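Local atomic coordinates of fimbrial subunit type 1 (Actinomyces oris, PDB entry 3UXF), a protein that serves as the major subunit of the cell-wall-anchored fimbriae that this oral bacterium displays on its surface, and is classed as an adhesin. Residues 87-92 with 133-138; 187-192 with 199-204; 203-208 with 296-301. All coordinates share one frame; numbering follows the deposited sequence.

Interaction 1: 87-92 with 133-138; sequences DLTTYD and TEVGAY. With CA (calcium ion), chain D.
L88 and G136 carry this contact, in which a type I beta turn, D87 to T90, rests on the start of strand 136-144 in the N-terminal D1 domain. The turn leads directly into helix 91-99, which T90 caps: its OG1 receives the N-H of G93.

Apolar packing comes mainly from one leucine. With CG opposite the carbonyl carbon (chi1 -68°), the L88 branch lies across the glycine backbone, and L88 CD1 stands only 3.3 Å from G136 C. The same methyl reaches A137 CB at 4.2 Å. L97 of helix 91-99 touches both L88 and A137, so the leucine is held between helix and strand. V135 adds to this, its CG1 lying 4.2 Å from T89 CG2 and also touching L88 CB. In G136, at phi 157°, a CB would be jammed against the carbonyl O of V135, which glycine avoids.

No direct hydrogen bond crosses between the segments; a water does the bridging. It accepts from L88 N at 2.9 Å and donates to V135 O, also at 2.9 Å.

Further polar bonds fix each segment internally. D87 OD1 accepts T89 N on its anti side, forming an Asx turn, and T89 OG1 on its syn side at 2.6 Å; both donors come from the same face of the carboxylate plane. D87 O is likewise gripped twice, by T90 N and T90 OG1. In the other segment Y138 OH accepts from E134 N at 2.9 Å. At its far end a calcium ion, also bound by D130 O and four waters, is coordinated by T133 O at 2.4 Å.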
# COMPACT_ATOMS: atom_id res chain seq x y z
N ASP A 87 -29.34 10.50 -32.77
CA ASP A 87 -29.72 9.45 -33.70
C ASP A 87 -28.51 9.09 -34.55
O ASP A 87 -28.13 9.85 -35.45
CB ASP A 87 -30.86 9.98 -34.60
CG ASP A 87 -31.40 8.94 -35.56
OD1 ASP A 87 -30.76 7.89 -35.77
OD2 ASP A 87 -32.52 9.18 -36.13
N LEU A 88 -27.90 7.93 -34.29
CA LEU A 88 -26.65 7.60 -34.98
C LEU A 88 -26.94 7.02 -36.38
O LEU A 88 -26.00 6.63 -37.11
CB LEU A 88 -25.78 6.65 -34.15
CG LEU A 88 -25.21 7.30 -32.86
CD1 LEU A 88 -24.14 6.36 -32.32
CD2 LEU A 88 -24.62 8.67 -33.15
N THR A 89 -28.21 6.97 -36.77
CA THR A 89 -28.50 6.66 -38.16
C THR A 89 -28.49 7.92 -39.02
O THR A 89 -28.81 7.85 -40.21
CB THR A 89 -29.84 5.90 -38.35
OG1 THR A 89 -30.94 6.78 -38.13
CG2 THR A 89 -29.95 4.70 -37.42
N THR A 90 -28.10 9.05 -38.43
CA THR A 90 -27.98 10.32 -39.13
C THR A 90 -26.60 10.95 -38.87
O THR A 90 -26.01 10.80 -37.77
CB THR A 90 -29.06 11.32 -38.66
OG1 THR A 90 -28.75 11.78 -37.34
CG2 THR A 90 -30.45 10.64 -38.67
N TYR A 91 -26.11 11.68 -39.85
CA TYR A 91 -24.91 12.46 -39.67
C TYR A 91 -25.08 13.44 -38.51
O TYR A 91 -24.16 13.61 -37.70
CB TYR A 91 -24.57 13.22 -40.97
CG TYR A 91 -23.46 14.23 -40.81
CD1 TYR A 91 -22.11 13.85 -40.91
CD2 TYR A 91 -23.74 15.56 -40.52
CE1 TYR A 91 -21.11 14.77 -40.77
CE2 TYR A 91 -22.72 16.48 -40.35
CZ TYR A 91 -21.42 16.08 -40.47
OH TYR A 91 -20.42 17.00 -40.31
N ASP A 92 -26.25 14.08 -38.40
CA ASP A 92 -26.46 15.08 -37.34
C ASP A 92 -26.23 14.51 -35.94
O ASP A 92 -25.70 15.19 -35.07
CB ASP A 92 -27.86 15.69 -37.38
CG ASP A 92 -28.06 16.64 -38.56
OD1 ASP A 92 -27.06 17.05 -39.20
OD2 ASP A 92 -29.23 16.98 -38.82
N THR A 133 -29.47 -3.39 -25.95
CA THR A 133 -28.80 -2.30 -26.65
C THR A 133 -29.35 -2.16 -28.05
O THR A 133 -29.84 -3.13 -28.65
CB THR A 133 -27.26 -2.53 -26.79
OG1 THR A 133 -26.98 -3.76 -27.48
CG2 THR A 133 -26.59 -2.55 -25.43
N GLU A 134 -29.28 -0.95 -28.58
CA GLU A 134 -29.64 -0.72 -29.97
C GLU A 134 -28.61 0.23 -30.56
O GLU A 134 -27.74 0.74 -29.84
CB GLU A 134 -31.06 -0.14 -30.07
CG GLU A 134 -31.23 1.17 -29.37
CD GLU A 134 -32.69 1.62 -29.30
OE1 GLU A 134 -33.20 2.16 -30.31
OE2 GLU A 134 -33.32 1.46 -28.23
N VAL A 135 -28.67 0.42 -31.88
CA VAL A 135 -27.82 1.42 -32.52
C VAL A 135 -28.01 2.77 -31.87
O VAL A 135 -29.14 3.30 -31.76
CB VAL A 135 -28.11 1.50 -34.04
CG1 VAL A 135 -27.43 2.69 -34.66
CG2 VAL A 135 -27.60 0.21 -34.70
N GLY A 136 -26.91 3.34 -31.40
CA GLY A 136 -26.96 4.64 -30.75
C GLY A 136 -25.79 4.88 -29.83
O GLY A 136 -24.87 4.07 -29.76
N ALA A 137 -25.82 6.00 -29.12
CA ALA A 137 -24.76 6.35 -28.19
C ALA A 137 -25.21 6.13 -26.75
O ALA A 137 -26.37 6.36 -26.42
CB ALA A 137 -24.32 7.78 -28.40
N TYR A 138 -24.30 5.68 -25.91
CA TYR A 138 -24.62 5.40 -24.52
C TYR A 138 -23.62 6.02 -23.55
O TYR A 138 -22.42 6.02 -23.80
CB TYR A 138 -24.65 3.89 -24.27
CG TYR A 138 -25.81 3.19 -24.92
CD1 TYR A 138 -26.95 2.88 -24.19
CD2 TYR A 138 -25.77 2.82 -26.25
CE1 TYR A 138 -28.01 2.24 -24.78
CE2 TYR A 138 -26.83 2.18 -26.85
CZ TYR A 138 -27.95 1.89 -26.11
OH TYR A 138 -29.01 1.24 -26.69
CA CA D . -31.01 -4.61 -30.07
O HOH W 1 -29.31 6.00 -32.67
O HOH W 2 -32.04 -3.47 -31.97
O HOH W 3 -29.27 -3.66 -31.55
O HOH W 4 -32.74 -6.26 -30.45
O HOH W 5 -32.80 -3.47 -29.02

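Interaction 2: 187-192 with 199-204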
# COMPACT_ATOMS: atom_id res chain seq x y z
N LYS A 187 1.03 1.90 0.67
CA LYS A 187 1.65 2.13 1.98
C LYS A 187 3.07 1.65 1.94
O LYS A 187 3.35 0.59 1.37
CB LYS A 187 0.89 1.38 3.09
CG LYS A 187 1.52 1.64 4.47
CD LYS A 187 0.57 1.07 5.60
CE LYS A 187 1.31 1.19 6.92
NZ LYS A 187 0.41 1.12 8.11
N GLN A 188 3.97 2.43 2.54
CA GLN A 188 5.37 2.03 2.67
C GLN A 188 5.76 2.07 4.11
O GLN A 188 5.15 2.77 4.95
CB GLN A 188 6.26 3.04 1.96
CG GLN A 188 5.97 3.11 0.44
CD GLN A 188 6.62 4.30 -0.20
OE1 GLN A 188 6.05 5.39 -0.24
NE2 GLN A 188 7.85 4.11 -0.69
N VAL A 189 6.83 1.36 4.42
CA VAL A 189 7.40 1.42 5.77
C VAL A 189 8.88 1.71 5.65
O VAL A 189 9.56 1.22 4.73
CB VAL A 189 7.16 0.11 6.55
CG1 VAL A 189 7.83 -1.08 5.87
CG2 VAL A 189 7.69 0.22 7.99
N THR A 190 9.40 2.54 6.56
CA THR A 190 10.83 2.76 6.62
C THR A 190 11.30 2.23 7.96
O THR A 190 10.96 2.82 8.99
CB THR A 190 11.17 4.26 6.52
OG1 THR A 190 10.64 4.78 5.29
CG2 THR A 190 12.68 4.46 6.53
N ASP A 191 12.00 1.11 7.95
CA ASP A 191 12.54 0.55 9.19
C ASP A 191 14.00 0.23 9.07
O ASP A 191 14.56 -0.39 9.95
CB ASP A 191 11.74 -0.70 9.58
CG ASP A 191 11.65 -1.72 8.45
OD1 ASP A 191 12.53 -1.66 7.59
OD2 ASP A 191 10.69 -2.52 8.40
N LYS A 192 14.63 0.69 7.99
CA LYS A 192 16.10 0.64 7.97
C LYS A 192 16.75 1.32 9.22
O LYS A 192 17.74 0.81 9.75
CB LYS A 192 16.64 1.24 6.66
CG LYS A 192 18.16 1.05 6.49
CD LYS A 192 18.65 1.64 5.17
CE LYS A 192 18.20 0.81 4.00
NZ LYS A 192 18.71 1.32 2.66
N ARG A 199 12.81 0.66 18.33
CA ARG A 199 13.15 1.93 17.71
C ARG A 199 12.01 2.38 16.79
O ARG A 199 11.20 1.58 16.30
CB ARG A 199 14.44 1.76 16.89
CG ARG A 199 15.63 1.19 17.69
CD ARG A 199 15.89 1.98 18.95
NE ARG A 199 16.66 3.19 18.63
CZ ARG A 199 17.09 4.07 19.54
NH1 ARG A 199 16.82 3.89 20.83
NH2 ARG A 199 17.77 5.15 19.16
N ASP A 200 11.98 3.68 16.54
CA ASP A 200 10.91 4.30 15.76
C ASP A 200 10.81 3.70 14.36
O ASP A 200 11.83 3.51 13.70
CB ASP A 200 11.22 5.79 15.61
CG ASP A 200 11.18 6.55 16.95
OD1 ASP A 200 10.70 5.99 17.96
OD2 ASP A 200 11.66 7.70 16.97
N ILE A 201 9.58 3.52 13.88
CA ILE A 201 9.37 3.07 12.50
C ILE A 201 8.48 4.11 11.83
O ILE A 201 7.57 4.63 12.45
CB ILE A 201 8.73 1.66 12.50
CG1 ILE A 201 9.79 0.61 12.91
CG2 ILE A 201 8.08 1.32 11.12
CD1 ILE A 201 9.25 -0.82 13.08
N THR A 202 8.72 4.42 10.55
CA THR A 202 7.91 5.43 9.88
C THR A 202 7.03 4.79 8.81
O THR A 202 7.52 3.98 8.01
CB THR A 202 8.79 6.45 9.15
OG1 THR A 202 9.77 7.02 10.05
CG2 THR A 202 7.93 7.58 8.59
N TYR A 203 5.75 5.12 8.82
CA TYR A 203 4.85 4.67 7.75
C TYR A 203 4.45 5.82 6.85
O TYR A 203 4.24 6.95 7.31
CB TYR A 203 3.58 4.08 8.36
CG TYR A 203 3.80 2.77 9.09
CD1 TYR A 203 4.32 1.66 8.44
CD2 TYR A 203 3.44 2.63 10.43
CE1 TYR A 203 4.49 0.46 9.06
CE2 TYR A 203 3.60 1.40 11.08
CZ TYR A 203 4.13 0.33 10.41
OH TYR A 203 4.30 -0.88 11.06
N THR A 204 4.40 5.56 5.53
CA THR A 204 4.05 6.60 4.58
C THR A 204 2.93 6.07 3.73
O THR A 204 3.07 5.01 3.10
CB THR A 204 5.24 6.99 3.68
OG1 THR A 204 6.39 7.31 4.49
CG2 THR A 204 4.86 8.18 2.76
O HOH W 6 3.34 5.48 0.28
O HOH W 7 7.71 5.06 5.24
O HOH W 8 12.67 3.64 11.12
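K187 and Y203 meet where two antiparallel strands form a beta hairpin, the edge pair of a five-stranded sheet. The short strand segments run at 160° to each other.

Backbone bonds set the register. Q188 pairs with T204, and T190 with T202, each through two N-H to O bonds; Q188 N to T204 O measures 2.8 Å and T202 N to T190 O 3.2 Å. V189 and Y203 form the non-hydrogen-bonded pair between them.

On the V189 and Y203 face, K187 is fully extended (chi1 -179°), which carries its NZ over the centre of the Y203 ring, 3.9 Å from the centroid. I201 CG2 lies over the opposite face, offset toward the rim, while Q188 O sits at the ring edge, in plane. V189 CG2 approaches Y203 CE1 obliquely at 3.4 Å and is pressed against I201 CG2 at 3.3 Å, tighter than ordinary carbon contact.

Water binds the other face. One molecule lies 2.9 Å from T190 OG1 and 2.7 Å from T204 OG1, and also donates to T202 O; another donates to Q188 OE1 and T204 O. Beyond the strand, D191 holds N432 N and S351 OG through its two carboxylate oxygens.

K187 NZ is covalently joined to N316 CG, and its one N-H goes to D227 OD2: the Lys-Asn-acid arrangement of an intramolecular isopeptide bond as in other Gram-positive pilins. As an amide nitrogen it should carry little positive charge, so despite cation-pi geometry the neutral amide probably makes an amide-pi contact with the ring. The bond implies a permanent cross-link between strands 185-190 and 312-321.

Interaction 3: 203-208 with 296-301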
# COMPACT_ATOMS: atom_id res chain seq x y z
N TYR A 203 5.75 5.12 8.82
CA TYR A 203 4.85 4.67 7.75
C TYR A 203 4.45 5.82 6.85
O TYR A 203 4.24 6.95 7.31
CB TYR A 203 3.58 4.08 8.36
CG TYR A 203 3.80 2.77 9.09
CD1 TYR A 203 4.32 1.66 8.44
CD2 TYR A 203 3.44 2.63 10.43
CE1 TYR A 203 4.49 0.46 9.06
CE2 TYR A 203 3.60 1.40 11.08
CZ TYR A 203 4.13 0.33 10.41
OH TYR A 203 4.30 -0.88 11.06
N THR A 204 4.40 5.56 5.53
CA THR A 204 4.05 6.60 4.58
C THR A 204 2.93 6.07 3.73
O THR A 204 3.07 5.01 3.10
CB THR A 204 5.24 6.99 3.68
OG1 THR A 204 6.39 7.31 4.49
CG2 THR A 204 4.86 8.18 2.76
N ILE A 205 1.78 6.75 3.76
CA ILE A 205 0.61 6.29 3.03
C ILE A 205 0.31 7.30 1.92
O ILE A 205 0.24 8.49 2.16
CB ILE A 205 -0.63 6.21 3.94
CG1 ILE A 205 -0.34 5.30 5.13
CG2 ILE A 205 -1.86 5.77 3.14
CD1 ILE A 205 -1.28 5.57 6.27
N THR A 206 0.20 6.84 0.67
CA THR A 206 0.04 7.75 -0.44
C THR A 206 -1.20 7.36 -1.21
O THR A 206 -1.30 6.21 -1.66
CB THR A 206 1.29 7.72 -1.36
OG1 THR A 206 2.47 7.94 -0.57
CG2 THR A 206 1.24 8.83 -2.40
N THR A 207 -2.13 8.30 -1.34
CA THR A 207 -3.46 7.96 -1.89
C THR A 207 -3.86 8.92 -3.02
O THR A 207 -3.77 10.15 -2.88
CB THR A 207 -4.54 8.02 -0.80
OG1 THR A 207 -4.44 9.26 -0.08
CG2 THR A 207 -4.35 6.90 0.18
N SER A 208 -4.38 8.36 -4.11
CA SER A 208 -4.95 9.20 -5.17
C SER A 208 -6.07 10.09 -4.65
O SER A 208 -6.74 9.77 -3.64
CB SER A 208 -5.50 8.31 -6.31
OG SER A 208 -4.43 7.69 -6.97
N LEU A 296 -2.49 12.55 -1.84
CA LEU A 296 -2.27 12.86 -0.41
C LEU A 296 -1.20 11.93 0.13
O LEU A 296 -1.15 10.76 -0.19
CB LEU A 296 -3.56 12.73 0.42
CG LEU A 296 -3.53 13.52 1.75
CD1 LEU A 296 -3.70 15.00 1.58
CD2 LEU A 296 -4.57 12.98 2.73
N GLN A 297 -0.31 12.47 0.96
CA GLN A 297 0.71 11.65 1.58
C GLN A 297 0.62 11.86 3.10
O GLN A 297 0.77 12.98 3.62
CB GLN A 297 2.12 12.05 1.10
CG GLN A 297 3.20 11.20 1.67
CD GLN A 297 4.56 11.85 1.49
OE1 GLN A 297 4.94 12.77 2.25
NE2 GLN A 297 5.28 11.42 0.47
N VAL A 298 0.38 10.77 3.80
CA VAL A 298 0.28 10.79 5.25
C VAL A 298 1.51 10.06 5.82
O VAL A 298 1.73 8.90 5.52
CB VAL A 298 -1.02 10.09 5.72
CG1 VAL A 298 -1.01 9.87 7.23
CG2 VAL A 298 -2.24 10.91 5.33
N THR A 299 2.23 10.72 6.73
CA THR A 299 3.36 10.07 7.40
C THR A 299 2.93 9.84 8.83
O THR A 299 2.45 10.80 9.47
CB THR A 299 4.61 10.96 7.37
OG1 THR A 299 4.97 11.22 6.01
CG2 THR A 299 5.78 10.27 8.08
N LEU A 300 3.04 8.59 9.29
CA LEU A 300 2.75 8.23 10.69
C LEU A 300 4.05 7.79 11.30
O LEU A 300 4.79 6.99 10.72
CB LEU A 300 1.70 7.12 10.76
CG LEU A 300 0.32 7.49 10.19
CD1 LEU A 300 -0.65 6.28 10.34
CD2 LEU A 300 -0.23 8.77 10.84
N ASN A 301 4.35 8.31 12.50
CA ASN A 301 5.61 7.97 13.15
C ASN A 301 5.30 7.00 14.28
O ASN A 301 4.88 7.42 15.38
CB ASN A 301 6.24 9.26 13.64
CG ASN A 301 6.53 10.22 12.50
OD1 ASN A 301 7.41 9.98 11.63
ND2 ASN A 301 5.83 11.35 12.52
O HOH W 9 7.06 9.99 4.89
O HOH W 10 4.60 9.37 -1.32
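Q297 crosses T204 and T206 on the face of the sheet where all three side chains project. Its CB lies above the neighbouring backbone, 4.2 Å from I205 O. Because CG is trans to the backbone N (chi1 -178°), the chain extends over the adjacent strand, and Q297 CG meets two threonines on one side, 3.6 Å from T204 CG2 and 4.0 Å from T206 OG1. Q297 CD continues past the T204 methyl at 3.9 Å. At the tip, Q297 NE2 donates to a water at 2.8 Å, and that water donates to T206 OG1.

Beneath this chain runs a regular antiparallel ladder within one sheet of a beta sandwich: Y203 with L300, I205 with V298 and T207 with L296 each exchange two backbone bonds, at N-H to O angles between 150° and 170°. The face bearing I205, V298 and L300 turns inward toward strands 224-229 and 312-321. There I205 CD1 meets L300 CD1 at 4.2 Å, crossing at a slant. T207 and L296 lie side by side, with T207 OG1 3.6 Å from L296 CB; that hydroxyl's hydrogen-bond partner is Y223 OH. Back on the Q297 face, a second water joins T204 OG1 to T299 OG1.

In the fold
From the N terminus, interaction 1 comes first: it closes a loop with 40 residues between its segments and sets the lead-in to helix 91-99 against strand 136-144 of the D1 domain. It is complete before the others begin and stays remote, its centre about 46 Å from that of interaction 3. Interaction 2 then closes a beta hairpin, with six residues between its segments. Strand 201-208 serves both later contacts: it pairs with 185-190 in interaction 2 and with 295-302 in interaction 3, which spans 87 intervening residues. These two loops neither cross nor enclose one another; they follow in series, sharing Y203 and T204, and build three neighbouring strands of one sheet.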